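Local coordinates for protein L-methionine gamma-lyase (Fusobacterium nucleatum subsp. nucleatum, PDB 6LXU) that belongs to the Cys/Met metabolism family of pyridoxal-phosphate-dependent enzymes, carries its cofactor covalently bound, and is assembled from four copies of the chain, at residues V238-K241 with G245-L248; G218-G223 with P250-Y255; L156-P159 with K165-D168. All coordinates share one frame; numbering follows the deposited sequence. Where two conformers were deposited one is given.

Overall arrangement
Going from the N terminus, contact 3 comes first: 156-159, at the end of an inner strand of the seven-stranded sheet, is met by 165-168 just before helix 169-176, closing a short loop. The chain then passes the cofactor-bearing Lys212 and reaches 218-223, the first half of contact 2, whose partner 250-255 opens helix 250-260. Contact 1 lies wholly within that larger loop and closes a tighter one, where helix 229-244 ends and 245-248 leads on. Contacts 1 and 2 touch: Leu248 packs on Ala222 and Ala253, and both contacts reach the second subunit. Contact 3 stands apart, across the chain's centre, its centre about 27 Å from contact 1's and 26 Å from contact 2's.

Contact 1. Residues V238-K241 with G245-L248; sequences VGLK and GAVL
The peptide plane between Ala246 and Val247 is the flat group to look at first: CD1 of Leu240 sits over one of its faces, 3.5 Å from Ala246 C and 3.4 Å from Ala246 O. At this point helix 229-244 of the fold-type I PLP-dependent enzyme runs out and the chain turns toward helix 250-260. Gly245 is the first residue to leave helical angles, and it does so with positive phi (56°), a value that suits a glycine. Its N gives a weak, bent hydrogen bond to Leu240 O, 2.9 Å long with 130° at the hydrogen. Gly245 CA also lies 3.2 Å from Leu240 O, making a CA-H...O contact with the same carbonyl.

Leu240 reaches the outgoing chain because CG stands anti to the backbone N (chi1 172°), on the side of its own carbonyl, which puts the branched end against the turn beyond. Ala246 is the centre of an inverse gamma turn, held by a weak bond from Val247 N to Gly245 O. The stretch is held from outside too: Ala246 N is bonded to Thr244 OG1, while Gly245 O accepts from Ser88 OG of the second subunit, tying the helix end to the subunit interface. Of the two Val247 methyls, CG2, beside the backbone N, is the one facing Leu240, with Val247 CG2 at 4.2 Å from Leu240 CD1.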
loop_
_atom_site.group_PDB
_atom_site.type_symbol
_atom_site.label_atom_id
_atom_site.label_comp_id
_atom_site.label_asym_id
_atom_site.label_seq_id
_atom_site.Cartn_x
_atom_site.Cartn_y
_atom_site.Cartn_z
ATOM N N VAL A 238 22.508 -17.398 -2.780
ATOM C CA VAL A 238 22.748 -18.357 -1.703
ATOM C C VAL A 238 22.122 -17.843 -0.411
ATOM O O VAL A 238 21.123 -18.411 0.082
ATOM C CB VAL A 238 24.250 -18.677 -1.532
ATOM C CG1 VAL A 238 24.456 -19.660 -0.387
ATOM C CG2 VAL A 238 24.833 -19.233 -2.833
ATOM N N GLY A 239 22.676 -16.767 0.127
ATOM C CA GLY A 239 22.237 -16.238 1.416
ATOM C C GLY A 239 20.769 -15.871 1.442
ATOM O O GLY A 239 19.998 -16.392 2.261
ATOM N N LEU A 240 20.366 -14.994 0.545
ATOM C CA LEU A 240 18.973 -14.549 0.482
ATOM C C LEU A 240 18.050 -15.649 -0.028
ATOM O O LEU A 240 17.009 -15.935 0.579
ATOM C CB LEU A 240 18.863 -13.302 -0.393
ATOM C CG LEU A 240 17.454 -12.796 -0.724
ATOM C CD1 LEU A 240 16.635 -12.449 0.513
ATOM C CD2 LEU A 240 17.547 -11.579 -1.633
ATOM N N LYS A 241 18.419 -16.294 -1.131
ATOM C CA LYS A 241 17.521 -17.239 -1.781
ATOM C C LYS A 241 17.140 -18.405 -0.866
ATOM O O LYS A 241 15.971 -18.807 -0.818
ATOM C CB LYS A 241 18.150 -17.805 -3.070
ATOM C CG LYS A 241 17.181 -18.633 -3.901
ATOM C CD LYS A 241 17.791 -19.116 -5.209
ATOM C CE LYS A 241 18.662 -20.350 -5.045
ATOM N NZ LYS A 241 17.840 -21.589 -5.008
ATOM N N GLY A 245 15.900 -16.209 3.272
ATOM C CA GLY A 245 14.616 -15.849 2.708
ATOM C C GLY A 245 14.105 -14.486 3.153
ATOM O O GLY A 245 12.896 -14.275 3.199
ATOM N N ALA A 246 15.003 -13.551 3.455
ATOM C CA ALA A 246 14.602 -12.230 3.950
ATOM C C ALA A 246 14.239 -11.309 2.778
ATOM O O ALA A 246 14.921 -10.327 2.495
ATOM C CB ALA A 246 15.706 -11.648 4.802
ATOM N N VAL A 247 13.118 -11.630 2.133
ATOM C CA VAL A 247 12.701 -10.980 0.900
ATOM C C VAL A 247 11.928 -9.714 1.192
ATOM O O VAL A 247 10.879 -9.746 1.836
ATOM C CB VAL A 247 11.831 -11.921 0.051
ATOM C CG1 VAL A 247 11.374 -11.249 -1.232
ATOM C CG2 VAL A 247 12.595 -13.196 -0.288
ATOM N N LEU A 248 12.437 -8.582 0.690
ATOM C CA LEU A 248 11.781 -7.289 0.863
ATOM C C LEU A 248 10.466 -7.245 0.077
ATOM O O LEU A 248 10.394 -7.603 -1.094
ATOM C CB LEU A 248 12.709 -6.177 0.395
ATOM C CG LEU A 248 12.220 -4.757 0.654
ATOM C CD1 LEU A 248 12.041 -4.477 2.139
ATOM C CD2 LEU A 248 13.214 -3.775 0.060
#

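Contact 2. Residues G218-G223 with P250-Y255; sequences GDVIAG and PQEAYY
Val220 is wedged against one side of helix 250-260, and its two methyls lean mainly on different residues, CG1 on Glu252 and CG2 on Tyr255. CG1, anti to the backbone N (chi1 171°), lies 3.8 Å from Glu252 CB and close to the next methylene, CG. The other methyl, Val220 CG2, packs at 3.5 Å on Tyr255 CB and approaches the ring obliquely, with Tyr255 CD2 at 4.0 Å. No hydrogen bond crosses between the two segments; the fit is apolar, made with the aliphatic parts of residues whose polar ends go elsewhere.

Those ends lead into the tetramer. In this fold-type I PLP enzyme, 218-223 is the loop that follows the cofactor-bearing Lys212 and enters strand 223-227, so the contact sets that loop on a helix at the subunit interfaces. Glu252 OE2 is bonded to Gln34 of the second subunit, and Glu252 OE1 lies close to its own counterpart there, a pairing of like charges that might favour a proton on one of them.

Tyr255 has Gln251 NE2, from one helical turn earlier, above one ring face by 3.4 Å and offset toward the rim, while its OH is bonded to Gln251 of the third subunit. Asp219 OD2 comes within 4.4 Å of Tyr255 CD1, but it is held by Arg258 and Tyr254 of the third subunit.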
loop_
_atom_site.group_PDB
_atom_site.type_symbol
_atom_site.label_atom_id
_atom_site.label_comp_id
_atom_site.label_asym_id
_atom_site.label_seq_id
_atom_site.Cartn_x
_atom_site.Cartn_y
_atom_site.Cartn_z
ATOM N N GLY A 218 10.408 5.802 9.398
ATOM C CA GLY A 218 9.920 5.032 10.554
ATOM C C GLY A 218 8.767 4.102 10.251
ATOM O O GLY A 218 7.967 3.807 11.138
ATOM N N ASP A 219 8.684 3.618 9.008
ATOM C CA ASP A 219 7.541 2.844 8.557
ATOM C C ASP A 219 7.916 1.568 7.810
ATOM O O ASP A 219 7.032 0.841 7.332
ATOM C CB ASP A 219 6.529 3.714 7.809
ATOM C CG ASP A 219 7.086 4.451 6.608
ATOM O OD1 ASP A 219 8.256 4.199 6.219
ATOM O OD2 ASP A 219 6.337 5.303 6.064
ATOM N N VAL A 220 9.220 1.263 7.742
ATOM C CA VAL A 220 9.717 0.099 7.009
ATOM C C VAL A 220 10.823 -0.554 7.827
ATOM O O VAL A 220 11.676 0.137 8.398
ATOM C CB VAL A 220 10.307 0.549 5.644
ATOM C CG1 VAL A 220 11.028 -0.572 4.934
ATOM C CG2 VAL A 220 9.242 1.114 4.723
ATOM N N ILE A 221 10.831 -1.882 7.841
ATOM C CA ILE A 221 11.971 -2.673 8.290
ATOM C C ILE A 221 12.636 -3.202 7.012
ATOM O O ILE A 221 11.971 -3.837 6.179
ATOM C CB ILE A 221 11.530 -3.834 9.191
ATOM C CG1 ILE A 221 10.752 -3.360 10.434
ATOM C CG2 ILE A 221 12.729 -4.677 9.598
ATOM C CD1 ILE A 221 11.532 -2.560 11.455
ATOM N N ALA A 222 13.930 -2.911 6.820
ATOM C CA ALA A 222 14.615 -3.297 5.583
ATOM C C ALA A 222 16.117 -3.210 5.740
ATOM O O ALA A 222 16.627 -2.453 6.567
ATOM C CB ALA A 222 14.167 -2.397 4.442
ATOM N N GLY A 223 16.812 -3.988 4.919
ATOM C CA GLY A 223 18.266 -4.003 4.887
ATOM C C GLY A 223 18.771 -3.882 3.470
ATOM O O GLY A 223 18.071 -4.203 2.512
ATOM N N PRO A 250 7.645 -5.599 -2.167
ATOM C CA PRO A 250 7.698 -4.502 -3.134
ATOM C C PRO A 250 7.142 -3.181 -2.597
ATOM O O PRO A 250 7.703 -2.122 -2.894
ATOM C CB PRO A 250 6.942 -5.065 -4.332
ATOM C CG PRO A 250 7.233 -6.531 -4.278
ATOM C CD PRO A 250 7.185 -6.852 -2.803
ATOM N N GLN A 251 6.102 -3.233 -1.780
ATOM C CA GLN A 251 5.581 -2.000 -1.167
ATOM C C GLN A 251 6.657 -1.308 -0.348
ATOM O O GLN A 251 6.837 -0.085 -0.429
ATOM C CB GLN A 251 4.373 -2.286 -0.280
ATOM C CG GLN A 251 3.825 -1.032 0.384
ATOM C CD GLN A 251 3.291 -0.042 -0.620
ATOM O OE1 GLN A 251 2.504 -0.422 -1.503
ATOM N NE2 GLN A 251 3.685 1.230 -0.505
ATOM N N GLU A 252 7.371 -2.082 0.464
ATOM C CA GLU A 252 8.439 -1.517 1.274
ATOM C C GLU A 252 9.595 -1.014 0.418
ATOM O O GLU A 252 10.161 0.032 0.718
ATOM C CB GLU A 252 8.906 -2.487 2.361
ATOM C CG GLU A 252 7.937 -2.592 3.528
ATOM C CD GLU A 252 6.724 -3.477 3.284
ATOM O OE1 GLU A 252 6.807 -4.391 2.424
ATOM O OE2 GLU A 252 5.684 -3.316 3.976
ATOM N N ALA A 253 9.928 -1.731 -0.656
ATOM C CA ALA A 253 10.930 -1.216 -1.586
ATOM C C ALA A 253 10.525 0.164 -2.116
ATOM O O ALA A 253 11.358 1.073 -2.172
ATOM C CB ALA A 253 11.172 -2.200 -2.718
ATOM N N TYR A 254 9.254 0.309 -2.489
ATOM C CA TYR A 254 8.747 1.593 -2.961
ATOM C C TYR A 254 8.858 2.662 -1.863
ATOM O O TYR A 254 9.320 3.784 -2.133
ATOM C CB TYR A 254 7.297 1.482 -3.500
ATOM C CG TYR A 254 6.869 2.821 -4.003
ATOM C CD1 TYR A 254 7.346 3.303 -5.214
ATOM C CD2 TYR A 254 6.095 3.675 -3.213
ATOM C CE1 TYR A 254 7.063 4.587 -5.628
ATOM C CE2 TYR A 254 5.797 4.957 -3.633
ATOM C CZ TYR A 254 6.311 5.422 -4.835
ATOM O OH TYR A 254 6.116 6.723 -5.268
ATOM N N TYR A 255 8.443 2.336 -0.643
ATOM C CA TYR A 255 8.570 3.299 0.450
ATOM C C TYR A 255 10.006 3.790 0.609
ATOM O O TYR A 255 10.234 4.967 0.879
ATOM C CB TYR A 255 8.087 2.703 1.770
ATOM C CG TYR A 255 6.591 2.678 2.028
ATOM C CD1 TYR A 255 5.808 3.829 1.937
ATOM C CD2 TYR A 255 5.984 1.524 2.518
ATOM C CE1 TYR A 255 4.465 3.798 2.270
ATOM C CE2 TYR A 255 4.631 1.503 2.844
ATOM C CZ TYR A 255 3.879 2.650 2.718
ATOM O OH TYR A 255 2.529 2.662 3.026
#

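Contact 3. Residues L156-P159 with K165-D168; sequences LETP and KIVD
Thr158 and Val167 make the one direct hydrogen bond here: Val167 N gives its hydrogen to Thr158 OG1 over 3.2 Å, nearly straight at 160°. The bond closes the turn at the C-terminal end of strand 151-157, where the chain heads into helix 169-176, the start of a beta-alpha-beta crossover to the parallel neighbour 183-187. Thr158 OG1 reaches across because it stands anti to its own backbone N (chi1 -179°), which leaves the methyl CG2 between N and the carbonyl carbon.

Two further links run between backbone atoms. A water lies between the two segments, 2.6 Å from Glu157 O and 2.7 Å from Lys165 O. The latter oxygen also receives a CA-H...O contact from Pro159, whose CA is 3.2 Å from Lys165 O; the peptide bond before Pro159 is cis. The charged side chains turn elsewhere: the Lys165 ammonium makes salt bridges with Asp136 and Asp110, and Asp168 caps the following helix at Ala171 N.

Apolar packing fills in on two sides. The side chains of Val167 and Thr158 cross at a slant, with Val167 CG2 3.9 Å from Thr158 CB. Pro159 and Ile166 run side by side, pointing the same way; Ile166 also touches Ile303 and Gln307 of helix 301-307, and Pro159 touches Met308. Here Ile166 CD1 meets Pro159 CG at 3.8 Å and lies equally far from Thr158 OG1.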
loop_
_atom_site.group_PDB
_atom_site.type_symbol
_atom_site.label_atom_id
_atom_site.label_comp_id
_atom_site.label_asym_id
_atom_site.label_seq_id
_atom_site.Cartn_x
_atom_site.Cartn_y
_atom_site.Cartn_z
ATOM N N LEU A 156 33.043 -4.709 11.090
ATOM C CA LEU A 156 33.246 -3.426 11.760
ATOM C C LEU A 156 31.993 -2.568 11.735
ATOM O O LEU A 156 31.141 -2.708 10.848
ATOM C CB LEU A 156 34.379 -2.641 11.089
ATOM C CG LEU A 156 35.700 -3.401 10.926
ATOM C CD1 LEU A 156 36.646 -2.637 10.024
ATOM C CD2 LEU A 156 36.340 -3.681 12.272
ATOM N N GLU A 157 31.920 -1.633 12.664
ATOM C CA GLU A 157 30.773 -0.736 12.781
ATOM C C GLU A 157 31.266 0.581 13.345
ATOM O O GLU A 157 31.882 0.581 14.399
ATOM C CB GLU A 157 29.749 -1.399 13.702
ATOM C CG GLU A 157 28.390 -0.753 13.751
ATOM C CD GLU A 157 27.425 -1.492 14.661
ATOM O OE1 GLU A 157 27.454 -2.767 14.777
ATOM O OE2 GLU A 157 26.606 -0.782 15.273
ATOM N N THR A 158 31.032 1.703 12.658
ATOM C CA THR A 158 31.499 3.007 13.128
ATOM C C THR A 158 30.660 4.116 12.506
ATOM O O THR A 158 30.442 4.091 11.306
ATOM C CB THR A 158 33.008 3.250 12.840
ATOM O OG1 THR A 158 33.400 4.530 13.342
ATOM C CG2 THR A 158 33.364 3.123 11.373
ATOM N N PRO A 159 30.201 5.092 13.289
ATOM C CA PRO A 159 30.181 5.103 14.752
ATOM C C PRO A 159 29.335 3.968 15.303
ATOM O O PRO A 159 28.430 3.500 14.612
ATOM C CB PRO A 159 29.547 6.465 15.086
ATOM C CG PRO A 159 29.653 7.275 13.839
ATOM C CD PRO A 159 29.537 6.277 12.730
ATOM N N LYS A 165 31.530 5.065 19.431
ATOM C CA LYS A 165 32.906 4.665 19.183
ATOM C C LYS A 165 33.253 4.772 17.711
ATOM O O LYS A 165 32.488 4.331 16.846
ATOM C CB LYS A 165 33.101 3.226 19.651
ATOM C CG LYS A 165 34.510 2.669 19.510
ATOM C CD LYS A 165 34.554 1.223 19.997
ATOM C CE LYS A 165 35.937 0.632 19.931
ATOM N NZ LYS A 165 35.974 -0.672 20.636
ATOM N N ILE A 166 34.440 5.317 17.452
ATOM C CA ILE A 166 34.965 5.488 16.109
ATOM C C ILE A 166 36.136 4.526 15.904
ATOM O O ILE A 166 37.010 4.397 16.780
ATOM C CB ILE A 166 35.471 6.938 15.908
ATOM C CG1 ILE A 166 34.350 7.973 16.096
ATOM C CG2 ILE A 166 36.135 7.109 14.547
ATOM C CD1 ILE A 166 33.186 7.821 15.127
ATOM N N VAL A 167 36.154 3.846 14.770
ATOM C CA VAL A 167 37.295 2.997 14.391
ATOM C C VAL A 167 37.684 3.330 12.960
ATOM O O VAL A 167 36.869 3.815 12.172
ATOM C CB VAL A 167 37.035 1.486 14.600
ATOM C CG1 VAL A 167 36.544 1.221 16.022
ATOM C CG2 VAL A 167 36.062 0.926 13.585
ATOM N N ASP A 168 38.960 3.089 12.642
ATOM C CA ASP A 168 39.561 3.555 11.393
ATOM C C ASP A 168 39.381 2.509 10.311
ATOM O O ASP A 168 40.109 1.510 10.271
ATOM C CB ASP A 168 41.046 3.848 11.629
ATOM C CG ASP A 168 41.708 4.587 10.478
ATOM O OD1 ASP A 168 41.406 4.281 9.315
ATOM O OD2 ASP A 168 42.565 5.459 10.765
HETATM O O HOH W 1 33.131 1.695 16.424
#